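PDB 3SKD: CRISPR-associated endonuclease/helicase Cas3 from Thermus thermophilus HB8, which cuts single-stranded DNA with the metal-dependent HD nuclease domain held in this chain and, in the full-length protein, also carries a helicase/ATPase domain for CRISPR antiviral defence. Local coordinates for residues A28-T33 and H74-A79; R120-K125 and W172-V177. All coordinates share one frame; numbering follows the deposited sequence.

Interaction 1 (A28-T33 and H74-A79); sequences AHMLDT and HDLGKA. With NI (nickel (II) ion), chain B.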
loop_
_atom_site.group_PDB
_atom_site.type_symbol
_atom_site.label_atom_id
_atom_site.label_comp_id
_atom_site.label_asym_id
_atom_site.label_seq_id
_atom_site.Cartn_x
_atom_site.Cartn_y
_atom_site.Cartn_z
ATOM N N ALA A 28 7.095 -8.600 2.334
ATOM C CA ALA A 28 6.917 -8.496 3.774
ATOM C C ALA A 28 6.502 -7.067 4.134
ATOM O O ALA A 28 5.605 -6.848 4.932
ATOM C CB ALA A 28 8.208 -8.841 4.480
ATOM N N HIS A 29 7.183 -6.077 3.583
ATOM C CA HIS A 29 6.796 -4.726 3.885
ATOM C C HIS A 29 5.385 -4.401 3.347
ATOM O O HIS A 29 4.611 -3.690 3.989
ATOM C CB HIS A 29 7.795 -3.770 3.283
ATOM C CG HIS A 29 7.408 -2.344 3.477
ATOM N ND1 HIS A 29 7.113 -1.824 4.718
ATOM C CD2 HIS A 29 7.227 -1.339 2.582
ATOM C CE1 HIS A 29 6.792 -0.553 4.584
ATOM N NE2 HIS A 29 6.846 -0.242 3.304
ATOM N N MET A 30 5.031 -4.944 2.194
ATOM C CA MET A 30 3.708 -4.666 1.615
ATOM C C MET A 30 2.618 -5.262 2.497
ATOM O O MET A 30 1.588 -4.613 2.781
ATOM C CB MET A 30 3.561 -5.192 0.180
ATOM C CG MET A 30 4.323 -4.371 -0.931
ATOM S SD MET A 30 4.407 -5.383 -2.492
ATOM C CE MET A 30 2.713 -5.427 -3.006
ATOM N N LEU A 31 2.854 -6.466 3.007
ATOM C CA LEU A 31 1.870 -7.104 3.851
ATOM C C LEU A 31 1.775 -6.430 5.224
ATOM O O LEU A 31 0.658 -6.377 5.795
ATOM C CB LEU A 31 2.170 -8.601 4.023
ATOM C CG LEU A 31 1.941 -9.418 2.755
ATOM C CD1 LEU A 31 2.484 -10.839 2.994
ATOM C CD2 LEU A 31 0.449 -9.462 2.365
ATOM N N ASP A 32 2.923 -5.928 5.736
ATOM C CA ASP A 32 2.992 -5.196 7.027
ATOM C C ASP A 32 2.125 -3.933 6.913
ATOM O O ASP A 32 1.359 -3.598 7.793
ATOM C CB ASP A 32 4.435 -4.732 7.351
ATOM C CG ASP A 32 5.373 -5.885 7.766
ATOM O OD1 ASP A 32 4.870 -7.014 8.006
ATOM O OD2 ASP A 32 6.597 -5.636 7.846
ATOM N N THR A 33 2.330 -3.226 5.811
ATOM C CA THR A 33 1.637 -1.976 5.535
ATOM C C THR A 33 0.104 -2.247 5.447
ATOM O O THR A 33 -0.693 -1.569 6.111
ATOM C CB THR A 33 2.255 -1.286 4.291
ATOM O OG1 THR A 33 3.643 -1.015 4.560
ATOM C CG2 THR A 33 1.515 0.083 3.960
ATOM N N HIS A 74 1.459 0.409 -1.961
ATOM C CA HIS A 74 2.065 1.740 -2.130
ATOM C C HIS A 74 3.528 1.668 -2.578
ATOM O O HIS A 74 4.044 2.630 -3.145
ATOM C CB HIS A 74 2.032 2.529 -0.829
ATOM C CG HIS A 74 3.044 2.054 0.169
ATOM N ND1 HIS A 74 2.914 0.856 0.852
ATOM C CD2 HIS A 74 4.225 2.586 0.575
ATOM C CE1 HIS A 74 3.961 0.683 1.645
ATOM N NE2 HIS A 74 4.756 1.730 1.512
ATOM N N ASP A 75 4.234 0.595 -2.237
ATOM C CA ASP A 75 5.653 0.466 -2.653
ATOM C C ASP A 75 5.886 -0.496 -3.783
ATOM O O ASP A 75 7.017 -0.948 -3.987
ATOM C CB ASP A 75 6.557 -0.001 -1.500
ATOM C CG ASP A 75 7.002 1.161 -0.587
ATOM O OD1 ASP A 75 6.870 2.340 -0.986
ATOM O OD2 ASP A 75 7.451 0.947 0.524
ATOM N N LEU A 76 4.853 -0.789 -4.541
ATOM C CA LEU A 76 5.042 -1.622 -5.700
ATOM C C LEU A 76 6.115 -1.020 -6.688
ATOM O O LEU A 76 6.857 -1.766 -7.342
ATOM C CB LEU A 76 3.699 -1.814 -6.380
ATOM C CG LEU A 76 3.809 -2.753 -7.550
ATOM C CD1 LEU A 76 4.162 -4.095 -6.953
ATOM C CD2 LEU A 76 2.503 -2.785 -8.281
ATOM N N GLY A 77 6.218 0.303 -6.772
ATOM C CA GLY A 77 7.281 0.960 -7.557
ATOM C C GLY A 77 8.720 0.479 -7.261
ATOM O O GLY A 77 9.611 0.607 -8.093
ATOM N N LYS A 78 8.966 -0.063 -6.065
ATOM C CA LYS A 78 10.308 -0.607 -5.706
ATOM C C LYS A 78 10.654 -1.923 -6.402
ATOM O O LYS A 78 11.814 -2.367 -6.377
ATOM C CB LYS A 78 10.415 -0.817 -4.192
ATOM C CG LYS A 78 10.513 0.464 -3.392
ATOM C CD LYS A 78 10.915 0.187 -1.931
ATOM C CE LYS A 78 10.839 1.446 -1.070
ATOM N NZ LYS A 78 10.525 1.122 0.369
ATOM N N ALA A 79 9.655 -2.556 -7.008
ATOM C CA ALA A 79 9.859 -3.810 -7.717
ATOM C C ALA A 79 10.342 -3.492 -9.133
ATOM O O ALA A 79 9.661 -3.735 -10.120
ATOM C CB ALA A 79 8.596 -4.607 -7.740
HETATM NI NI NI B . 6.894 1.809 2.245
HETATM O O HOH W 1 8.603 2.065 3.216
HETATM O O HOH W 2 7.266 3.873 1.169
#
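His29, from helix 26-43, meets His74 and Asp75, from the loop after helix 60-72, around a nickel ion. NE2 of His29 and NE2 of His74 each lie 2.3 Å from nickel, and Asp75 OD2 lies 2.0 Å from it. The two imidazole planes stand at 75°. Asp75 OD2 sits at the edge of the His29 ring. Asp210 and two waters complete six ligands, the metal site of an HD-type nuclease domain.

The tight part lies where Thr33 meets the two histidine rings. Thr33 CG2 presses on His74, 3.4 Å from CE1. Thr33 OG1 lies over one face of the His29 ring, toward its rim, and donates a hydrogen bond to His29 O at 2.9 Å. With CG between the backbone N and the carbonyl carbon (chi1 75°), the His74 ring turns to the nickel, and a hydrogen bond between its ND1 and Val71 O fixes its rotation.

The apolar side is looser: Met30 CE and Leu76 CD1 approach only to 4.4 Å. Partly exposed Lys78 forms a salt bridge from NZ to Asp75 OD2 at 3.1 Å, from above the carboxylate plane, and also bonds Ser19 OG. Asp75 OD2 thus serves both nickel and Lys78. Two waters take the nickel positions that the protein leaves, consistent with a site where a metal-bound water or substrate could be exchanged.

Interaction 2 (R120-K125 and W172-V177); sequences RLLKEK and WLLEEV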
loop_
_atom_site.group_PDB
_atom_site.type_symbol
_atom_site.label_atom_id
_atom_site.label_comp_id
_atom_site.label_asym_id
_atom_site.label_seq_id
_atom_site.Cartn_x
_atom_site.Cartn_y
_atom_site.Cartn_z
ATOM N N ARG A 120 -1.867 0.665 -14.673
ATOM C CA ARG A 120 -2.072 -0.483 -15.569
ATOM C C ARG A 120 -2.695 -1.664 -14.815
ATOM O O ARG A 120 -3.689 -2.235 -15.223
ATOM C CB ARG A 120 -0.710 -0.878 -16.150
ATOM C CG ARG A 120 -0.702 -1.953 -17.217
ATOM C CD ARG A 120 0.508 -1.818 -18.114
ATOM N NE ARG A 120 0.508 -0.540 -18.807
ATOM C CZ ARG A 120 1.483 -0.118 -19.602
ATOM N NH1 ARG A 120 2.553 -0.877 -19.811
ATOM N NH2 ARG A 120 1.385 1.067 -20.185
ATOM N N LEU A 121 -2.072 -2.027 -13.703
ATOM C CA LEU A 121 -2.399 -3.238 -12.956
ATOM C C LEU A 121 -3.798 -3.219 -12.350
ATOM O O LEU A 121 -4.473 -4.245 -12.307
ATOM C CB LEU A 121 -1.399 -3.447 -11.826
ATOM C CG LEU A 121 -0.187 -4.332 -12.176
ATOM C CD1 LEU A 121 0.425 -3.921 -13.488
ATOM C CD2 LEU A 121 0.823 -4.250 -11.061
ATOM N N LEU A 122 -4.226 -2.063 -11.852
ATOM C CA LEU A 122 -5.566 -1.953 -11.279
ATOM C C LEU A 122 -6.618 -2.010 -12.396
ATOM O O LEU A 122 -7.667 -2.574 -12.199
ATOM C CB LEU A 122 -5.719 -0.666 -10.490
ATOM C CG LEU A 122 -4.942 -0.533 -9.159
ATOM C CD1 LEU A 122 -5.238 0.815 -8.489
ATOM C CD2 LEU A 122 -5.254 -1.601 -8.183
ATOM N N LYS A 123 -6.312 -1.497 -13.590
ATOM C CA LYS A 123 -7.218 -1.705 -14.724
ATOM C C LYS A 123 -7.316 -3.193 -15.157
ATOM O O LYS A 123 -8.417 -3.658 -15.461
ATOM C CB LYS A 123 -6.837 -0.849 -15.916
ATOM C CG LYS A 123 -6.941 0.620 -15.644
ATOM C CD LYS A 123 -6.420 1.469 -16.788
ATOM C CE LYS A 123 -6.131 2.892 -16.276
ATOM N NZ LYS A 123 -5.289 3.659 -17.173
ATOM N N GLU A 124 -6.191 -3.925 -15.143
ATOM C CA GLU A 124 -6.168 -5.368 -15.436
ATOM C C GLU A 124 -6.956 -6.140 -14.396
ATOM O O GLU A 124 -7.539 -7.181 -14.693
ATOM C CB GLU A 124 -4.720 -5.913 -15.461
ATOM C CG GLU A 124 -3.912 -5.362 -16.662
ATOM C CD GLU A 124 -2.407 -5.697 -16.554
ATOM O OE1 GLU A 124 -2.011 -6.457 -15.639
ATOM O OE2 GLU A 124 -1.639 -5.202 -17.376
ATOM N N LYS A 125 -7.000 -5.630 -13.171
ATOM C CA LYS A 125 -7.818 -6.313 -12.169
ATOM C C LYS A 125 -9.301 -6.012 -12.329
ATOM O O LYS A 125 -10.109 -6.595 -11.637
ATOM C CB LYS A 125 -7.445 -5.921 -10.760
ATOM C CG LYS A 125 -6.196 -6.538 -10.254
ATOM C CD LYS A 125 -6.329 -8.040 -10.032
ATOM C CE LYS A 125 -7.090 -8.407 -8.764
ATOM N NZ LYS A 125 -7.030 -9.903 -8.506
ATOM N N TRP A 172 2.570 -10.520 -10.141
ATOM C CA TRP A 172 2.579 -11.573 -9.132
ATOM C C TRP A 172 2.400 -10.995 -7.714
ATOM O O TRP A 172 1.601 -11.476 -6.900
ATOM C CB TRP A 172 3.911 -12.353 -9.216
ATOM C CG TRP A 172 3.941 -13.598 -8.345
ATOM C CD1 TRP A 172 3.675 -14.880 -8.754
ATOM C CD2 TRP A 172 4.278 -13.689 -6.945
ATOM N NE1 TRP A 172 3.801 -15.744 -7.710
ATOM C CE2 TRP A 172 4.173 -15.056 -6.585
ATOM C CE3 TRP A 172 4.648 -12.757 -5.964
ATOM C CZ2 TRP A 172 4.414 -15.517 -5.274
ATOM C CZ3 TRP A 172 4.901 -13.215 -4.659
ATOM C CH2 TRP A 172 4.768 -14.579 -4.328
ATOM N N LEU A 173 3.144 -9.939 -7.430
ATOM C CA LEU A 173 3.089 -9.335 -6.110
ATOM C C LEU A 173 1.713 -8.711 -5.854
ATOM O O LEU A 173 1.174 -8.811 -4.761
ATOM C CB LEU A 173 4.113 -8.213 -5.994
ATOM C CG LEU A 173 5.556 -8.647 -5.739
ATOM C CD1 LEU A 173 6.484 -7.539 -6.031
ATOM C CD2 LEU A 173 5.769 -9.197 -4.283
ATOM N N LEU A 174 1.174 -8.014 -6.835
ATOM C CA LEU A 174 -0.144 -7.414 -6.625
ATOM C C LEU A 174 -1.168 -8.508 -6.316
ATOM O O LEU A 174 -1.925 -8.419 -5.345
ATOM C CB LEU A 174 -0.585 -6.577 -7.816
ATOM C CG LEU A 174 -2.026 -6.083 -7.577
ATOM C CD1 LEU A 174 -2.195 -4.751 -8.229
ATOM C CD2 LEU A 174 -3.050 -7.101 -8.080
ATOM N N GLU A 175 -1.161 -9.581 -7.104
ATOM C CA GLU A 175 -2.067 -10.694 -6.880
ATOM C C GLU A 175 -1.813 -11.346 -5.500
ATOM O O GLU A 175 -2.744 -11.789 -4.843
ATOM C CB GLU A 175 -1.870 -11.731 -8.011
ATOM C CG GLU A 175 -2.918 -12.803 -8.063
ATOM C CD GLU A 175 -4.326 -12.272 -8.311
ATOM O OE1 GLU A 175 -4.497 -11.425 -9.237
ATOM O OE2 GLU A 175 -5.249 -12.691 -7.548
ATOM N N GLU A 176 -0.557 -11.422 -5.056
ATOM C CA GLU A 176 -0.267 -12.057 -3.783
ATOM C C GLU A 176 -0.893 -11.254 -2.623
ATOM O O GLU A 176 -1.402 -11.825 -1.698
ATOM C CB GLU A 176 1.235 -12.217 -3.525
ATOM C CG GLU A 176 1.586 -12.948 -2.219
ATOM C CD GLU A 176 1.471 -14.483 -2.298
ATOM O OE1 GLU A 176 1.037 -15.013 -3.327
ATOM O OE2 GLU A 176 1.814 -15.171 -1.326
ATOM N N VAL A 177 -0.773 -9.931 -2.663
ATOM C CA VAL A 177 -1.344 -9.118 -1.606
ATOM C C VAL A 177 -2.868 -9.193 -1.622
ATOM O O VAL A 177 -3.483 -9.395 -0.584
ATOM C CB VAL A 177 -0.906 -7.643 -1.748
ATOM C CG1 VAL A 177 -1.703 -6.772 -0.751
ATOM C CG2 VAL A 177 0.607 -7.557 -1.482
#
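The backbones of Leu121 and Leu174 come closest at 7.9 Å between CA atoms, where the C-terminal part of helix 110-124 passes helix 165-181. A second near point, Lys125 to Glu175, is wider, at 9.0 Å between CA atoms. This is a helix-helix contact within the mainly helical HD domain. It is apolar in its inner part and ionic at its edge.

Leu174 is the main inner side chain. CG is anti to its backbone N (chi1 175°), which carries both methyl groups out toward segment 120-125. The branches divide the work. CD1 lies 3.9 Å from Leu121 CB, and more loosely 4.4 Å from Leu122 CD2. CD2 meets the aliphatic stem of Lys125, 3.9 Å from its CG. Leu174 runs alongside Leu121 and alongside Lys125, each pair pointing in opposing senses. Beyond this pair of segments, Leu73 also touches Leu174, and Leu122 packs on Ala132 and Leu135 of helix 129-138.

At the edge, the Lys125 chain bends at chi2 and chi3 (-69° and -77°) and crosses the Glu175 side chain at about a right angle. CG and CD of Lys125 therefore rest on Leu174 CD2 while its ammonium reaches the acid. Glu175 OE2 is the more distant oxygen, 3.4 Å from Lys125 NZ. Lys125 NZ forms a salt bridge to Glu175 OE1 at 3.0 Å, meeting this oxygen on its syn side.

Both segments of interaction 1 precede those of interaction 2, so the two follow in series along the chain. Both lie in the HD domain, with centres 13 Å apart. Interaction 1 is about 6 Å from the centre of the chain and holds the metal; interaction 2 is farther out, at about 12 Å. They touch through apolar side chains. Met30 CE packs on Val177 CG2 at 3.4 Å, and Leu76 CD2 on Leu121 CD2 at 3.6 Å. Ala79 also meets Leu173. Helices 26-43, 110-124 and 165-181 and the loop segment 74-79 are thus joined by apolar contacts beside the nickel site. The protein ligands of nickel come from interaction 1 and, through Asp210, from helix 196-213.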